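PDB 2I3D: hypothetical protein Atu1826 from Agrobacterium tumefaciens, which is of unknown function but is probably a hydrolase of the alpha/beta hydrolase fold, related to the X-Pro dipeptidyl-peptidase family. Local coordinates for residues B[66-71]-B[82-87]; B[60-65]-B[88-93]; B[50-55]-B[73-78]. All coordinates share one frame; numbering follows the deposited sequence. Where two conformers were deposited one is given.

Contact 1 (B[66-71]-B[82-87])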
loop_
_atom_site.group_PDB
_atom_site.type_symbol
_atom_site.label_atom_id
_atom_site.label_comp_id
_atom_site.label_asym_id
_atom_site.label_seq_id
_atom_site.Cartn_x
_atom_site.Cartn_y
_atom_site.Cartn_z
ATOM N N GLN B 66 0.423 -3.640 0.555
ATOM C CA GLN B 66 -0.534 -4.746 0.818
ATOM C C GLN B 66 -0.449 -5.855 -0.235
ATOM O O GLN B 66 -0.516 -7.013 0.095
ATOM C CB GLN B 66 -1.981 -4.247 0.934
ATOM C CG GLN B 66 -2.181 -3.130 1.999
ATOM C CD GLN B 66 -1.587 -3.473 3.411
ATOM O OE1 GLN B 66 -1.351 -4.647 3.758
ATOM N NE2 GLN B 66 -1.376 -2.445 4.215
ATOM N N ILE B 67 -0.340 -5.460 -1.492
ATOM C CA ILE B 67 -0.258 -6.473 -2.583
ATOM C C ILE B 67 1.026 -7.309 -2.436
ATOM O O ILE B 67 1.002 -8.533 -2.556
ATOM C CB ILE B 67 -0.351 -5.798 -3.969
ATOM C CG1 ILE B 67 -1.773 -5.235 -4.182
ATOM C CG2 ILE B 67 0.039 -6.772 -5.090
ATOM C CD1 ILE B 67 -1.874 -4.366 -5.423
ATOM N N VAL B 68 2.143 -6.637 -2.127
ATOM C CA VAL B 68 3.403 -7.345 -1.873
ATOM C C VAL B 68 3.270 -8.338 -0.691
ATOM O O VAL B 68 3.653 -9.532 -0.784
ATOM C CB VAL B 68 4.562 -6.356 -1.661
ATOM C CG1 VAL B 68 5.820 -7.157 -1.294
ATOM C CG2 VAL B 68 4.786 -5.460 -2.951
ATOM N N TYR B 69 2.711 -7.851 0.423
ATOM C CA TYR B 69 2.440 -8.702 1.598
ATOM C C TYR B 69 1.535 -9.890 1.255
ATOM O O TYR B 69 1.856 -11.024 1.586
ATOM C CB TYR B 69 1.835 -7.877 2.755
ATOM C CG TYR B 69 1.532 -8.806 3.891
ATOM C CD1 TYR B 69 2.567 -9.277 4.707
ATOM C CD2 TYR B 69 0.255 -9.315 4.083
ATOM C CE1 TYR B 69 2.314 -10.172 5.700
ATOM C CE2 TYR B 69 -0.002 -10.236 5.102
ATOM C CZ TYR B 69 1.041 -10.647 5.897
ATOM O OH TYR B 69 0.846 -11.554 6.904
ATOM N N GLN B 70 0.408 -9.614 0.582
ATOM C CA GLN B 70 -0.496 -10.704 0.193
ATOM C C GLN B 70 0.161 -11.729 -0.736
ATOM O O GLN B 70 -0.094 -12.924 -0.599
ATOM C CB GLN B 70 -1.741 -10.136 -0.456
ATOM C CG GLN B 70 -2.607 -9.367 0.569
ATOM C CD GLN B 70 -3.248 -10.273 1.558
ATOM O OE1 GLN B 70 -3.717 -11.392 1.207
ATOM N NE2 GLN B 70 -3.230 -9.861 2.825
ATOM N N LEU B 71 1.010 -11.288 -1.666
ATOM C CA LEU B 71 1.717 -12.253 -2.492
ATOM C C LEU B 71 2.628 -13.110 -1.612
ATOM O O LEU B 71 2.674 -14.331 -1.754
ATOM C CB LEU B 71 2.552 -11.553 -3.577
ATOM C CG LEU B 71 1.736 -10.932 -4.737
ATOM C CD1 LEU B 71 2.540 -9.888 -5.511
ATOM C CD2 LEU B 71 1.210 -12.072 -5.701
ATOM N N THR B 82 9.892 -18.327 1.711
ATOM C CA THR B 82 9.446 -17.068 1.088
ATOM C C THR B 82 10.212 -15.889 1.628
ATOM O O THR B 82 10.402 -15.782 2.842
ATOM C CB THR B 82 7.869 -16.833 1.240
ATOM O OG1 THR B 82 7.181 -18.045 0.930
ATOM C CG2 THR B 82 7.366 -15.734 0.320
ATOM N N LEU B 83 10.640 -14.994 0.736
ATOM C CA LEU B 83 11.340 -13.767 1.139
ATOM C C LEU B 83 10.750 -12.582 0.395
ATOM O O LEU B 83 10.626 -12.657 -0.821
ATOM C CB LEU B 83 12.836 -13.875 0.799
ATOM C CG LEU B 83 13.679 -12.628 1.073
ATOM C CD1 LEU B 83 13.859 -12.404 2.595
ATOM C CD2 LEU B 83 15.000 -12.755 0.379
ATOM N N ARG B 84 10.346 -11.523 1.101
ATOM C CA ARG B 84 10.178 -10.211 0.493
ATOM C C ARG B 84 11.240 -9.307 1.104
ATOM O O ARG B 84 11.701 -9.527 2.226
ATOM C CB ARG B 84 8.779 -9.619 0.708
ATOM C CG ARG B 84 8.358 -9.485 2.211
ATOM C CD ARG B 84 6.872 -9.067 2.298
ATOM N NE ARG B 84 6.543 -8.434 3.577
ATOM C CZ ARG B 84 6.277 -9.099 4.706
ATOM N NH1 ARG B 84 6.306 -10.430 4.751
ATOM N NH2 ARG B 84 5.979 -8.415 5.799
ATOM N N PHE B 85 11.650 -8.292 0.369
ATOM C CA PHE B 85 12.664 -7.372 0.915
ATOM C C PHE B 85 12.569 -5.987 0.281
ATOM O O PHE B 85 11.974 -5.817 -0.777
ATOM C CB PHE B 85 14.075 -7.955 0.677
ATOM C CG PHE B 85 14.531 -7.892 -0.763
ATOM C CD1 PHE B 85 15.314 -6.818 -1.206
ATOM C CD2 PHE B 85 14.145 -8.885 -1.684
ATOM C CE1 PHE B 85 15.706 -6.721 -2.546
ATOM C CE2 PHE B 85 14.537 -8.778 -3.043
ATOM C CZ PHE B 85 15.317 -7.704 -3.452
ATOM N N ASN B 86 13.184 -5.002 0.945
ATOM C CA ASN B 86 13.210 -3.642 0.458
ATOM C C ASN B 86 14.397 -3.454 -0.451
ATOM O O ASN B 86 15.526 -3.804 -0.076
ATOM C CB ASN B 86 13.277 -2.664 1.624
ATOM C CG ASN B 86 11.913 -2.373 2.208
ATOM O OD1 ASN B 86 10.875 -2.511 1.523
ATOM N ND2 ASN B 86 11.892 -1.927 3.472
ATOM N N PHE B 87 14.152 -2.904 -1.635
ATOM C CA PHE B 87 15.275 -2.545 -2.535
ATOM C C PHE B 87 16.191 -1.526 -1.857
ATOM O O PHE B 87 15.764 -0.817 -0.924
ATOM C CB PHE B 87 14.796 -1.970 -3.869
ATOM C CG PHE B 87 14.233 -3.011 -4.810
ATOM C CD1 PHE B 87 14.990 -4.136 -5.205
ATOM C CD2 PHE B 87 12.943 -2.835 -5.341
ATOM C CE1 PHE B 87 14.424 -5.098 -6.091
ATOM C CE2 PHE B 87 12.377 -3.762 -6.247
ATOM C CZ PHE B 87 13.110 -4.910 -6.610
#
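The phenol ring of Tyr69 meets the guanidinium of Arg84 edge-on: the ring points its CD1 corner at one guanidinium face, and the two planes stand 90° apart. Tyr69 CD1 lies 3.6 Å above the guanidinium plane, displaced toward the rim, and is 3.7 Å from Arg84 CZ and equally far from Arg84 NH2. Its neighbour Tyr69 CE1 is more distant, 4.1 Å from Arg84 NH1. Elsewhere on the ring edge, near the ring plane, sits the side-chain nitrogen NE2 of Gln70. Tyr69 turns CG away from its own backbone nitrogen (chi1 178°), which lays the ring along the side of helix 66-77, so that its CD1 edge reaches the Arg84 head. Arg84 places CG between the backbone nitrogen and the carbonyl carbon (chi1 57°) and then runs extended to NE, long enough to span the gap from strand to helix. Beneath the flat groups the contact is aliphatic: Val68 CG1 packs at 4.2 Å from Arg84 CD, at the level where the two backbones come nearest. A branched, compact valine suits this inner position, whereas arginine offers methylenes to the core and a polar head farther out. Helix and strand here are consecutive parts of the beta-alpha-beta unit that begins with strand 49-53. The Arg84 head has other partners: Phe72 makes a cation-pi contact with it, and NE gives a weak hydrogen bond to Met63 O. Asn215 of the second subunit packs on Arg84, and Gly216 of that subunit lies against Tyr69. Because Tyr69 presents C-H groups rather than its electron-rich face, its contribution is probably mainly van der Waals, and stabilisation of the probable positive charge is likelier to come from Phe72 and the Met63 carbonyl.

Contact 2 (B[60-65]-B[88-93])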
loop_
_atom_site.group_PDB
_atom_site.type_symbol
_atom_site.label_atom_id
_atom_site.label_comp_id
_atom_site.label_asym_id
_atom_site.label_seq_id
_atom_site.Cartn_x
_atom_site.Cartn_y
_atom_site.Cartn_z
ATOM N N GLY B 60 4.993 4.618 -4.069
ATOM C CA GLY B 60 4.918 4.210 -2.673
ATOM C C GLY B 60 5.356 2.761 -2.426
ATOM O O GLY B 60 4.938 2.153 -1.442
ATOM N N GLY B 61 6.216 2.218 -3.301
ATOM C CA GLY B 61 6.650 0.812 -3.173
ATOM C C GLY B 61 7.526 0.564 -1.939
ATOM O O GLY B 61 8.531 1.268 -1.737
ATOM N N THR B 62 7.125 -0.425 -1.130
ATOM C CA THR B 62 7.954 -1.018 -0.090
ATOM C C THR B 62 7.548 -2.501 0.043
ATOM O O THR B 62 6.517 -2.936 -0.495
ATOM C CB THR B 62 7.781 -0.361 1.315
ATOM O OG1 THR B 62 6.596 -0.893 1.939
ATOM C CG2 THR B 62 7.766 1.204 1.254
HETATM N N MSE B 63 8.362 -3.271 0.748
HETATM C CA MSE B 63 8.035 -4.670 1.002
HETATM C C MSE B 63 6.757 -4.846 1.819
HETATM O O MSE B 63 6.271 -5.971 1.945
HETATM C CB MSE B 63 9.183 -5.375 1.719
HETATM C CG MSE B 63 9.330 -4.917 3.190
HETATM SE SE MSE B 63 10.878 -5.679 3.972
HETATM C CE MSE B 63 10.648 -4.911 5.733
ATOM N N ASN B 64 6.261 -3.769 2.429
ATOM C CA ASN B 64 5.009 -3.940 3.177
ATOM C C ASN B 64 3.749 -3.406 2.525
ATOM O O ASN B 64 2.702 -3.418 3.155
ATOM C CB ASN B 64 5.150 -3.415 4.578
ATOM C CG ASN B 64 6.177 -4.199 5.383
ATOM O OD1 ASN B 64 7.058 -3.595 5.937
ATOM N ND2 ASN B 64 6.106 -5.550 5.377
ATOM N N ASN B 65 3.873 -2.951 1.261
ATOM C CA ASN B 65 2.713 -2.693 0.411
ATOM C C ASN B 65 1.740 -3.899 0.500
ATOM O O ASN B 65 2.167 -5.053 0.561
ATOM C CB ASN B 65 3.233 -2.384 -1.022
ATOM C CG ASN B 65 2.164 -2.472 -2.109
ATOM O OD1 ASN B 65 1.846 -3.548 -2.589
ATOM N ND2 ASN B 65 1.691 -1.312 -2.574
ATOM N N ARG B 88 17.441 -1.437 -2.325
ATOM C CA ARG B 88 18.356 -0.352 -1.865
ATOM C C ARG B 88 17.634 0.985 -1.779
ATOM O O ARG B 88 16.861 1.353 -2.703
ATOM C CB ARG B 88 19.560 -0.200 -2.814
ATOM C CG ARG B 88 19.199 0.194 -4.249
ATOM C CD ARG B 88 20.432 0.091 -5.190
ATOM N NE ARG B 88 20.998 -1.251 -5.201
ATOM C CZ ARG B 88 22.230 -1.533 -5.636
ATOM N NH1 ARG B 88 22.980 -0.544 -6.124
ATOM N NH2 ARG B 88 22.695 -2.783 -5.602
ATOM N N SER B 89 17.902 1.696 -0.666
ATOM C CA SER B 89 17.384 3.055 -0.338
ATOM C C SER B 89 16.019 3.021 0.341
ATOM O O SER B 89 15.622 4.026 0.920
ATOM C CB SER B 89 17.310 3.987 -1.538
ATOM O OG SER B 89 16.066 3.840 -2.243
ATOM N N ILE B 90 15.291 1.896 0.243
ATOM C CA ILE B 90 13.934 1.782 0.813
ATOM C C ILE B 90 13.987 1.238 2.273
ATOM O O ILE B 90 14.675 0.253 2.570
ATOM C CB ILE B 90 13.073 0.829 -0.087
ATOM C CG1 ILE B 90 13.171 1.198 -1.601
ATOM C CG2 ILE B 90 11.628 0.694 0.454
ATOM C CD1 ILE B 90 12.683 2.576 -1.980
ATOM N N GLY B 91 13.258 1.879 3.181
ATOM C CA GLY B 91 13.267 1.457 4.593
ATOM C C GLY B 91 14.670 1.532 5.177
ATOM O O GLY B 91 15.346 2.540 5.052
ATOM N N ARG B 92 15.137 0.431 5.739
ATOM C CA ARG B 92 16.479 0.362 6.298
ATOM C C ARG B 92 17.513 -0.164 5.297
ATOM O O ARG B 92 18.707 -0.323 5.622
ATOM C CB ARG B 92 16.458 -0.514 7.542
ATOM C CG ARG B 92 15.648 0.062 8.704
ATOM C CD ARG B 92 15.450 -1.073 9.699
ATOM N NE ARG B 92 14.781 -0.758 10.965
ATOM C CZ ARG B 92 15.378 -0.859 12.161
ATOM N NH1 ARG B 92 16.668 -1.207 12.240
ATOM N NH2 ARG B 92 14.704 -0.592 13.278
ATOM N N SER B 93 17.083 -0.489 4.075
ATOM C CA SER B 93 18.074 -0.910 3.087
ATOM C C SER B 93 18.941 0.287 2.691
ATOM O O SER B 93 18.440 1.353 2.388
ATOM C CB SER B 93 17.385 -1.535 1.874
ATOM O OG SER B 93 16.799 -2.775 2.264
#
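Apolar contact between Ile90 and Thr62 joins the two loops, chiefly through one methyl on each side: Ile90 CG2 reaches Thr62 CG2 at 4.0 Å, the side chains crossing at a slant. The same Ile90 methyl also rests 3.8 Å from the carbonyl oxygen of Gly61. It can do so because CG2 stands opposite the backbone nitrogen (chi1 -49° for the CG1 branch), leaving the longer CG1 arm to pass beside the nitrogen. With CG2 on the 60-65 loop and the CG1 arm extending elsewhere, a branched aliphatic residue can fill this buried site between loops; Ile90 also packs on Pro57. Side-chain hydrogen bonds then shape each loop on its own. Thr62 turns its hydroxyl away from Ile90, and OG1 accepts from Asn64 N at 2.9 Å (148° at the hydrogen), an ST turn; threonine thus serves with both branches, a methyl for packing and an oxygen for the turn. In the other loop, Ser89 OG donates to Arg88 O at 2.7 Å, approaching in the carbonyl plane on a lone pair. Both segments follow parallel strands, 49-53 and 81-85, at the end of the sheet where alpha/beta hydrolases carry their active sites. In relatives the loop after the first of these often supplies part of the oxyanion hole; here Gly61 lies near a putative Ser-His-Asp triad without touching it. Backbone bonds complete the folding of the loops. Asn65 N returns to Thr62 O at 3.2 Å in a type I turn, after which Asn65 caps helix 66-77 through OD1 to Val68 N. Ser93 N closes a type II' turn on Ile90 O at 2.9 Å, its second position taken by Gly91, whose positive phi of 60° is easily adopted without a side chain. Thr62 also packs against Gly60 of the second subunit.

Contact 3 (B[50-55]-B[73-78])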
loop_
_atom_site.group_PDB
_atom_site.type_symbol
_atom_site.label_atom_id
_atom_site.label_comp_id
_atom_site.label_asym_id
_atom_site.label_seq_id
_atom_site.Cartn_x
_atom_site.Cartn_y
_atom_site.Cartn_z
ATOM N N ALA B 50 10.231 -18.675 -2.941
ATOM C CA ALA B 50 9.506 -17.599 -3.609
ATOM C C ALA B 50 10.132 -16.267 -3.189
ATOM O O ALA B 50 10.334 -16.043 -1.992
ATOM C CB ALA B 50 8.024 -17.634 -3.251
ATOM N N ILE B 51 10.457 -15.412 -4.156
ATOM C CA ILE B 51 10.985 -14.059 -3.897
ATOM C C ILE B 51 9.931 -13.054 -4.376
ATOM O O ILE B 51 9.453 -13.163 -5.529
ATOM C CB ILE B 51 12.291 -13.803 -4.705
ATOM C CG1 ILE B 51 13.329 -14.917 -4.409
ATOM C CG2 ILE B 51 12.874 -12.439 -4.412
ATOM C CD1 ILE B 51 13.907 -14.978 -2.960
ATOM N N ILE B 52 9.607 -12.082 -3.532
ATOM C CA ILE B 52 8.536 -11.112 -3.833
ATOM C C ILE B 52 9.142 -9.709 -3.938
ATOM O O ILE B 52 9.845 -9.278 -2.977
ATOM C CB ILE B 52 7.432 -11.105 -2.719
ATOM C CG1 ILE B 52 7.154 -12.522 -2.198
ATOM C CG2 ILE B 52 6.168 -10.370 -3.238
ATOM C CD1 ILE B 52 6.566 -13.490 -3.222
ATOM N N LEU B 53 8.866 -9.005 -5.056
ATOM C CA LEU B 53 9.533 -7.742 -5.394
ATOM C C LEU B 53 8.541 -6.587 -5.466
ATOM O O LEU B 53 7.473 -6.725 -6.054
ATOM C CB LEU B 53 10.307 -7.889 -6.729
ATOM C CG LEU B 53 11.348 -9.020 -6.683
ATOM C CD1 LEU B 53 11.959 -9.307 -8.071
ATOM C CD2 LEU B 53 12.415 -8.712 -5.610
ATOM N N HIS B 54 8.889 -5.453 -4.849
ATOM C CA HIS B 54 7.923 -4.352 -4.671
ATOM C C HIS B 54 7.998 -3.238 -5.747
ATOM O O HIS B 54 8.938 -3.217 -6.576
ATOM C CB HIS B 54 8.053 -3.793 -3.230
ATOM C CG HIS B 54 9.315 -3.018 -2.985
ATOM N ND1 HIS B 54 9.544 -1.763 -3.506
ATOM C CD2 HIS B 54 10.387 -3.300 -2.195
ATOM C CE1 HIS B 54 10.711 -1.308 -3.064
ATOM N NE2 HIS B 54 11.234 -2.212 -2.257
ATOM N N PRO B 55 7.006 -2.321 -5.780
ATOM C CA PRO B 55 7.028 -1.201 -6.716
ATOM C C PRO B 55 8.107 -0.153 -6.511
ATOM O O PRO B 55 8.815 -0.134 -5.478
ATOM C CB PRO B 55 5.648 -0.520 -6.529
ATOM C CG PRO B 55 4.768 -1.639 -6.006
ATOM C CD PRO B 55 5.704 -2.430 -5.077
ATOM N N TYR B 73 2.246 -13.796 1.534
ATOM C CA TYR B 73 1.413 -14.700 2.319
ATOM C C TYR B 73 0.866 -15.881 1.485
ATOM O O TYR B 73 0.814 -17.008 1.979
ATOM C CB TYR B 73 0.267 -13.905 2.929
ATOM C CG TYR B 73 -0.546 -14.659 3.942
ATOM C CD1 TYR B 73 -0.007 -15.021 5.182
ATOM C CD2 TYR B 73 -1.858 -14.995 3.664
ATOM C CE1 TYR B 73 -0.781 -15.723 6.123
ATOM C CE2 TYR B 73 -2.633 -15.698 4.588
ATOM C CZ TYR B 73 -2.082 -16.056 5.795
ATOM O OH TYR B 73 -2.910 -16.729 6.669
ATOM N N LEU B 74 0.500 -15.638 0.216
ATOM C CA LEU B 74 0.084 -16.710 -0.693
ATOM C C LEU B 74 1.133 -17.818 -0.810
ATOM O O LEU B 74 0.826 -19.031 -0.651
ATOM C CB LEU B 74 -0.194 -16.121 -2.079
ATOM C CG LEU B 74 -0.516 -17.175 -3.147
ATOM C CD1 LEU B 74 -1.664 -18.116 -2.676
ATOM C CD2 LEU B 74 -0.923 -16.405 -4.446
ATOM N N PHE B 75 2.357 -17.432 -1.129
ATOM C CA PHE B 75 3.402 -18.443 -1.272
ATOM C C PHE B 75 3.701 -19.143 0.053
ATOM O O PHE B 75 3.898 -20.362 0.078
ATOM C CB PHE B 75 4.648 -17.836 -1.901
ATOM C CG PHE B 75 4.496 -17.582 -3.378
ATOM C CD1 PHE B 75 4.742 -18.614 -4.316
ATOM C CD2 PHE B 75 4.045 -16.326 -3.854
ATOM C CE1 PHE B 75 4.588 -18.375 -5.717
ATOM C CE2 PHE B 75 3.884 -16.066 -5.263
ATOM C CZ PHE B 75 4.133 -17.096 -6.195
ATOM N N GLN B 76 3.709 -18.366 1.125
ATOM C CA GLN B 76 3.913 -18.877 2.489
ATOM C C GLN B 76 2.934 -20.009 2.758
ATOM O O GLN B 76 3.293 -21.127 3.153
ATOM C CB GLN B 76 3.649 -17.752 3.525
ATOM C CG GLN B 76 3.839 -18.229 4.984
ATOM C CD GLN B 76 3.764 -17.125 6.030
ATOM O OE1 GLN B 76 3.703 -15.933 5.731
ATOM N NE2 GLN B 76 3.782 -17.539 7.292
ATOM N N LYS B 77 1.659 -19.694 2.557
ATOM C CA LYS B 77 0.594 -20.651 2.837
ATOM C C LYS B 77 0.676 -21.901 1.967
ATOM O O LYS B 77 0.140 -22.929 2.372
ATOM C CB LYS B 77 -0.786 -20.041 2.625
ATOM C CG LYS B 77 -1.221 -18.960 3.582
ATOM C CD LYS B 77 -2.683 -18.540 3.189
ATOM C CE LYS B 77 -2.725 -17.947 1.752
ATOM N NZ LYS B 77 -3.970 -18.185 0.935
ATOM N N ARG B 78 1.293 -21.811 0.781
ATOM C CA ARG B 78 1.425 -22.975 -0.111
ATOM C C ARG B 78 2.754 -23.760 0.079
ATOM O O ARG B 78 3.141 -24.580 -0.777
ATOM C CB ARG B 78 1.206 -22.577 -1.575
ATOM C CG ARG B 78 -0.212 -22.113 -1.879
ATOM C CD ARG B 78 -1.273 -23.083 -1.399
ATOM N NE ARG B 78 -2.591 -22.668 -1.878
ATOM C CZ ARG B 78 -3.475 -21.924 -1.207
ATOM N NH1 ARG B 78 -3.216 -21.517 0.031
ATOM N NH2 ARG B 78 -4.638 -21.591 -1.785
#
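Phe75 sends its ring from the helix down onto strand 49-53, where it meets two alternate residues, Ala50 and Ile52. The ring gets there with CG opposite the carbonyl carbon and beside the backbone nitrogen (chi1 -75°), a usual helical conformation that lets the aromatic lean over the sheet. Ala50 CB lies 3.5 Å from Phe75 CG and 3.6 Å from Phe75 CD1, and is just as near the Phe75 CB methylene, so the methyl nestles at the root of the ring. Alanine suits that position: the two backbones are closest here, and a small side chain lets the bulky aromatic settle. From the same side of the ring plane but nearer CD2, Ile52 CD1 reaches Phe75 CD2 at 3.8 Å. Ile52 directs its CG1 branch beside the backbone nitrogen, though with chi1 at -38°, some 20° off the usual staggered value; the tip of that arm makes the contact, while CG2 takes the place opposite the nitrogen. Both methyls approach the aromatic plane obliquely. Strand and helix are the first two members of a beta-alpha-beta crossover in the alpha/beta hydrolase sheet, with strand 81-85 lying parallel beside strand 49-53. Ala50 and Ile52 face the helix, whereas Ile51 between them points away from it, as alternation along a strand requires. Phe75 is further packed by Thr82 and Ala127, and Phe80 meets its ring edge-to-face. Just past the strand, His54 uses ND1 to donate to Pro55 O at 2.7 Å; the oxygen lies close to the imidazole plane and receives the bond on a lone pair. Its other nitrogen, NE2, is hydrogen-bonded to Phe87 N, so bonds at both nitrogens fix the rotation of the imidazole. Just past the helix, Arg78 forms salt bridges with Asp230 and Glu226.

How the contacts relate
From the N terminus the chain runs down strand 49-53, whose segment 50-55 waits for the end of helix 66-77 to close contact 3. Before that helix begins, loop 60-65 opens the wider circuit of contact 2, which ends only at 88-93. Within that circuit, the first turns of the helix meet segment 82-87, so contact 1 is nested inside contact 2, while contact 3 crosses both. Contacts 1 and 3 seat opposite ends of one helix on neighbouring strands, themselves joined by backbone hydrogen bonds between Leu83 and both Ala50 and Ile52. Contact 2 ties together the loops beyond those strands, and Asn86 bridges it to contact 1 through Met63 N.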